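Local coordinates for protein type III restriction-modification enzyme EcoP15I Mod subunit (Escherichia coli, PDB 4ZCF) that methylates the N6 of one adenine in the asymmetric DNA site 5'-CAGCAG-3' using S-adenosyl-L-methionine, and joins the Res subunit to cut DNA, at residues L58-A70 against A150-T164. Numbering follows the deposited sequence.
Sequences LNWLGKSYARLLA and AGIDLDEAKRILEFT
Leu61, at the second position of the type II turn that runs from Trp60 to Lys63, packs its isobutyl end across Ile160 and past Glu156. With CG anti to the backbone N (chi1 172°), CD1 lies 3.7 Å from Ile160 CG1 and also touches CG of Glu156, while CD2 meets the backbone O of Arg159. Cutting this side chain back to an alanine is likely to leave Ile160 CG1 and the Glu156 methylene without the methyl packed against them. Gly62 follows as N-cap of helix 63-71; its backbone angles (phi 118°, psi -5°) would press a CB against the carbonyl O of Leu61, and its CA lies at the edge of the Phe163 ring. Ile160 divides its branches: CD1 goes to Ser64, and CG2 rests 3.8 Å from Tyr65 CB. One turn on, Thr164 CG2 sits over one face of the Tyr65 ring, 4.1 Å from its centroid, a CH-pi contact; Leu69 CD1 covers the opposite face, so the ring has a methyl against each face and its hydroxyl hydrogen-bonded to Asp137. A water completes the junction, accepting from Gly62 N at 3.2 Å, donating to Glu156 OE2 at 2.9 Å, and hydrogen-bonded to Ser64 OG. The axes of 63-70 and 154-164 cross at -78°, beside the strand that pairs with the second Mod subunit; the chemistry implies a mainly apolar joint with one water-bridged carboxylate at its side.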
loop_
_atom_site.group_PDB
_atom_site.type_symbol
_atom_site.label_atom_id
_atom_site.label_comp_id
_atom_site.label_asym_id
_atom_site.label_seq_id
_atom_site.Cartn_x
_atom_site.Cartn_y
_atom_site.Cartn_z
ATOM N N LEU A 58 -10.638 3.138 11.769
ATOM C CA LEU A 58 -11.903 2.978 11.048
ATOM C C LEU A 58 -12.503 1.680 11.649
ATOM O O LEU A 58 -11.935 0.586 11.513
ATOM C CB LEU A 58 -11.715 2.848 9.521
ATOM C CG LEU A 58 -12.986 2.552 8.695
ATOM C CD1 LEU A 58 -13.878 3.795 8.577
ATOM C CD2 LEU A 58 -12.633 2.027 7.311
ATOM N N ASN A 59 -13.585 1.851 12.418
ATOM C CA ASN A 59 -14.272 0.761 13.102
ATOM C C ASN A 59 -15.667 0.720 12.564
ATOM O O ASN A 59 -16.262 1.770 12.268
ATOM C CB ASN A 59 -14.351 0.983 14.628
ATOM C CG ASN A 59 -13.099 1.481 15.315
ATOM O OD1 ASN A 59 -12.094 0.767 15.431
ATOM N ND2 ASN A 59 -13.170 2.697 15.858
ATOM N N TRP A 60 -16.175 -0.504 12.418
ATOM C CA TRP A 60 -17.519 -0.789 11.975
ATOM C C TRP A 60 -17.945 -2.135 12.577
ATOM O O TRP A 60 -17.081 -2.988 12.831
ATOM C CB TRP A 60 -17.611 -0.732 10.417
ATOM C CG TRP A 60 -17.096 -1.938 9.695
ATOM C CD1 TRP A 60 -17.811 -3.035 9.334
ATOM C CD2 TRP A 60 -15.746 -2.182 9.271
ATOM N NE1 TRP A 60 -16.998 -3.947 8.700
ATOM C CE2 TRP A 60 -15.718 -3.469 8.684
ATOM C CE3 TRP A 60 -14.549 -1.443 9.339
ATOM C CZ2 TRP A 60 -14.548 -4.036 8.174
ATOM C CZ3 TRP A 60 -13.396 -1.991 8.791
ATOM C CH2 TRP A 60 -13.407 -3.265 8.201
ATOM N N LEU A 61 -19.262 -2.308 12.842
ATOM C CA LEU A 61 -19.870 -3.561 13.344
ATOM C C LEU A 61 -19.805 -4.547 12.172
ATOM O O LEU A 61 -20.363 -4.261 11.099
ATOM C CB LEU A 61 -21.343 -3.311 13.768
ATOM C CG LEU A 61 -22.224 -4.535 14.147
ATOM C CD1 LEU A 61 -21.867 -5.080 15.534
ATOM C CD2 LEU A 61 -23.726 -4.196 14.060
ATOM N N GLY A 62 -19.062 -5.642 12.357
ATOM C CA GLY A 62 -18.827 -6.617 11.294
ATOM C C GLY A 62 -17.361 -6.746 10.919
ATOM O O GLY A 62 -17.002 -7.616 10.120
ATOM N N LYS A 63 -16.489 -5.900 11.521
ATOM C CA LYS A 63 -15.044 -5.948 11.334
ATOM C C LYS A 63 -14.511 -7.290 11.819
ATOM O O LYS A 63 -13.672 -7.884 11.136
ATOM C CB LYS A 63 -14.354 -4.783 12.070
ATOM C CG LYS A 63 -12.896 -4.599 11.675
ATOM C CD LYS A 63 -12.311 -3.258 12.112
ATOM C CE LYS A 63 -10.834 -3.191 11.756
ATOM N NZ LYS A 63 -10.286 -1.812 11.836
ATOM N N SER A 64 -14.999 -7.767 12.998
ATOM C CA SER A 64 -14.614 -9.064 13.583
ATOM C C SER A 64 -15.113 -10.218 12.729
ATOM O O SER A 64 -14.420 -11.232 12.631
ATOM C CB SER A 64 -15.090 -9.199 15.033
ATOM O OG SER A 64 -16.431 -8.782 15.242
ATOM N N TYR A 65 -16.305 -10.046 12.100
ATOM C CA TYR A 65 -16.948 -10.972 11.165
ATOM C C TYR A 65 -16.158 -11.040 9.847
ATOM O O TYR A 65 -15.991 -12.137 9.303
ATOM C CB TYR A 65 -18.416 -10.553 10.897
ATOM C CG TYR A 65 -19.202 -11.523 10.031
ATOM C CD1 TYR A 65 -19.761 -12.676 10.573
ATOM C CD2 TYR A 65 -19.423 -11.263 8.682
ATOM C CE1 TYR A 65 -20.487 -13.569 9.784
ATOM C CE2 TYR A 65 -20.171 -12.135 7.889
ATOM C CZ TYR A 65 -20.692 -13.293 8.442
ATOM O OH TYR A 65 -21.431 -14.162 7.672
ATOM N N ALA A 66 -15.706 -9.878 9.318
ATOM C CA ALA A 66 -14.892 -9.796 8.090
ATOM C C ALA A 66 -13.527 -10.463 8.304
ATOM O O ALA A 66 -13.048 -11.153 7.412
ATOM C CB ALA A 66 -14.716 -8.352 7.658
ATOM N N ARG A 67 -12.934 -10.303 9.500
ATOM C CA ARG A 67 -11.659 -10.940 9.877
ATOM C C ARG A 67 -11.771 -12.497 9.910
ATOM O O ARG A 67 -10.860 -13.199 9.465
ATOM C CB ARG A 67 -11.135 -10.381 11.214
ATOM C CG ARG A 67 -10.446 -9.020 11.069
ATOM C CD ARG A 67 -9.703 -8.575 12.323
ATOM N NE ARG A 67 -10.578 -7.904 13.290
ATOM C CZ ARG A 67 -11.054 -8.463 14.403
ATOM N NH1 ARG A 67 -10.737 -9.716 14.716
ATOM N NH2 ARG A 67 -11.846 -7.772 15.213
ATOM N N LEU A 68 -12.913 -13.008 10.400
ATOM C CA LEU A 68 -13.264 -14.425 10.480
ATOM C C LEU A 68 -13.396 -15.008 9.064
ATOM O O LEU A 68 -12.709 -15.981 8.733
ATOM C CB LEU A 68 -14.591 -14.573 11.252
ATOM C CG LEU A 68 -15.158 -15.986 11.388
ATOM C CD1 LEU A 68 -14.153 -16.946 12.072
ATOM C CD2 LEU A 68 -16.451 -15.951 12.117
ATOM N N LEU A 69 -14.259 -14.373 8.232
ATOM C CA LEU A 69 -14.516 -14.689 6.823
ATOM C C LEU A 69 -13.257 -14.919 6.009
ATOM O O LEU A 69 -13.300 -15.728 5.089
ATOM C CB LEU A 69 -15.316 -13.547 6.178
ATOM C CG LEU A 69 -16.785 -13.796 5.797
ATOM C CD1 LEU A 69 -17.552 -14.549 6.896
ATOM C CD2 LEU A 69 -17.477 -12.482 5.443
ATOM N N ALA A 70 -12.155 -14.204 6.317
ATOM C CA ALA A 70 -10.887 -14.301 5.605
ATOM C C ALA A 70 -10.024 -15.467 6.071
ATOM O O ALA A 70 -9.166 -15.954 5.319
ATOM C CB ALA A 70 -10.123 -13.000 5.737
ATOM N N ALA A 150 -15.586 -15.916 16.321
ATOM C CA ALA A 150 -15.062 -14.546 16.253
ATOM C C ALA A 150 -14.322 -14.101 17.517
ATOM O O ALA A 150 -13.431 -13.248 17.429
ATOM C CB ALA A 150 -16.173 -13.560 15.932
ATOM N N GLY A 151 -14.698 -14.674 18.665
ATOM C CA GLY A 151 -14.115 -14.333 19.957
ATOM C C GLY A 151 -14.613 -12.997 20.468
ATOM O O GLY A 151 -13.819 -12.144 20.883
ATOM N N ILE A 152 -15.942 -12.808 20.421
ATOM C CA ILE A 152 -16.621 -11.588 20.851
ATOM C C ILE A 152 -17.934 -11.875 21.612
ATOM O O ILE A 152 -18.521 -12.937 21.416
ATOM C CB ILE A 152 -16.767 -10.580 19.664
ATOM C CG1 ILE A 152 -17.049 -9.120 20.158
ATOM C CG2 ILE A 152 -17.778 -11.064 18.590
ATOM C CD1 ILE A 152 -16.103 -8.487 21.374
ATOM N N ASP A 153 -18.376 -10.934 22.489
ATOM C CA ASP A 153 -19.605 -11.046 23.289
ATOM C C ASP A 153 -20.826 -11.402 22.440
ATOM O O ASP A 153 -20.901 -11.019 21.262
ATOM C CB ASP A 153 -19.857 -9.785 24.156
ATOM C CG ASP A 153 -20.186 -8.506 23.398
ATOM O OD1 ASP A 153 -19.315 -8.025 22.632
ATOM O OD2 ASP A 153 -21.282 -7.941 23.628
ATOM N N LEU A 154 -21.757 -12.168 23.042
ATOM C CA LEU A 154 -22.998 -12.663 22.434
ATOM C C LEU A 154 -23.874 -11.548 21.826
ATOM O O LEU A 154 -24.469 -11.773 20.771
ATOM C CB LEU A 154 -23.778 -13.505 23.462
ATOM C CG LEU A 154 -24.683 -14.627 22.941
ATOM C CD1 LEU A 154 -23.892 -15.728 22.235
ATOM C CD2 LEU A 154 -25.447 -15.258 24.079
ATOM N N ASP A 155 -23.911 -10.346 22.464
ATOM C CA ASP A 155 -24.655 -9.165 21.995
ATOM C C ASP A 155 -24.113 -8.649 20.660
ATOM O O ASP A 155 -24.900 -8.186 19.839
ATOM C CB ASP A 155 -24.612 -8.057 23.036
ATOM N N GLU A 156 -22.777 -8.733 20.439
ATOM C CA GLU A 156 -22.152 -8.311 19.191
ATOM C C GLU A 156 -22.456 -9.319 18.073
ATOM O O GLU A 156 -22.812 -8.910 16.968
ATOM C CB GLU A 156 -20.648 -8.075 19.365
ATOM C CG GLU A 156 -20.081 -7.154 18.295
ATOM C CD GLU A 156 -18.612 -6.811 18.411
ATOM O OE1 GLU A 156 -18.229 -6.179 19.423
ATOM O OE2 GLU A 156 -17.841 -7.171 17.492
ATOM N N ALA A 157 -22.389 -10.629 18.389
ATOM C CA ALA A 157 -22.715 -11.721 17.462
ATOM C C ALA A 157 -24.202 -11.704 17.042
ATOM O O ALA A 157 -24.531 -12.154 15.937
ATOM C CB ALA A 157 -22.356 -13.053 18.088
ATOM N N LYS A 158 -25.089 -11.171 17.925
ATOM C CA LYS A 158 -26.522 -10.974 17.691
ATOM C C LYS A 158 -26.706 -9.758 16.766
ATOM O O LYS A 158 -27.525 -9.795 15.847
ATOM C CB LYS A 158 -27.251 -10.682 19.017
ATOM C CG LYS A 158 -27.683 -11.898 19.827
ATOM C CD LYS A 158 -28.193 -11.463 21.213
ATOM C CE LYS A 158 -28.870 -12.566 21.991
ATOM N NZ LYS A 158 -27.926 -13.643 22.389
ATOM N N ARG A 159 -25.942 -8.675 17.038
ATOM C CA ARG A 159 -25.963 -7.405 16.310
ATOM C C ARG A 159 -25.424 -7.526 14.899
ATOM O O ARG A 159 -25.947 -6.859 13.996
ATOM C CB ARG A 159 -25.249 -6.295 17.099
ATOM C CG ARG A 159 -26.103 -5.728 18.235
ATOM C CD ARG A 159 -25.433 -4.591 18.982
ATOM N NE ARG A 159 -26.068 -4.332 20.279
ATOM C CZ ARG A 159 -27.114 -3.527 20.472
ATOM N NH1 ARG A 159 -27.670 -2.888 19.446
ATOM N NH2 ARG A 159 -27.616 -3.360 21.689
ATOM N N ILE A 160 -24.394 -8.372 14.701
ATOM C CA ILE A 160 -23.813 -8.600 13.383
ATOM C C ILE A 160 -24.851 -9.358 12.566
ATOM O O ILE A 160 -25.379 -8.792 11.610
ATOM C CB ILE A 160 -22.426 -9.323 13.418
ATOM C CG1 ILE A 160 -21.330 -8.431 14.032
ATOM C CG2 ILE A 160 -22.015 -9.821 12.010
ATOM C CD1 ILE A 160 -20.086 -9.201 14.576
ATOM N N LEU A 161 -25.202 -10.603 12.991
ATOM C CA LEU A 161 -26.177 -11.460 12.309
ATOM C C LEU A 161 -27.495 -10.786 11.971
ATOM O O LEU A 161 -28.086 -11.114 10.944
ATOM C CB LEU A 161 -26.382 -12.802 13.015
ATOM C CG LEU A 161 -25.173 -13.734 13.049
ATOM C CD1 LEU A 161 -25.453 -14.922 13.902
ATOM C CD2 LEU A 161 -24.737 -14.172 11.655
ATOM N N GLU A 162 -27.904 -9.780 12.771
ATOM C CA GLU A 162 -29.090 -8.969 12.495
ATOM C C GLU A 162 -28.956 -8.251 11.124
ATOM O O GLU A 162 -29.975 -8.021 10.474
ATOM C CB GLU A 162 -29.305 -7.951 13.603
ATOM N N PHE A 163 -27.706 -7.940 10.678
ATOM C CA PHE A 163 -27.432 -7.274 9.395
ATOM C C PHE A 163 -26.935 -8.219 8.288
ATOM O O PHE A 163 -27.252 -7.983 7.121
ATOM C CB PHE A 163 -26.513 -6.024 9.554
ATOM C CG PHE A 163 -25.029 -6.206 9.274
ATOM C CD1 PHE A 163 -24.547 -6.249 7.968
ATOM C CD2 PHE A 163 -24.111 -6.284 10.315
ATOM C CE1 PHE A 163 -23.190 -6.437 7.715
ATOM C CE2 PHE A 163 -22.751 -6.456 10.058
ATOM C CZ PHE A 163 -22.299 -6.518 8.760
ATOM N N THR A 164 -26.107 -9.228 8.628
ATOM C CA THR A 164 -25.569 -10.150 7.618
ATOM C C THR A 164 -26.641 -11.067 7.004
ATOM O O THR A 164 -26.530 -11.434 5.828
ATOM C CB THR A 164 -24.337 -10.909 8.126
ATOM O OG1 THR A 164 -24.668 -11.654 9.294
ATOM C CG2 THR A 164 -23.167 -10.001 8.404
HETATM O O HOH W 1 -17.134 -6.326 14.771
#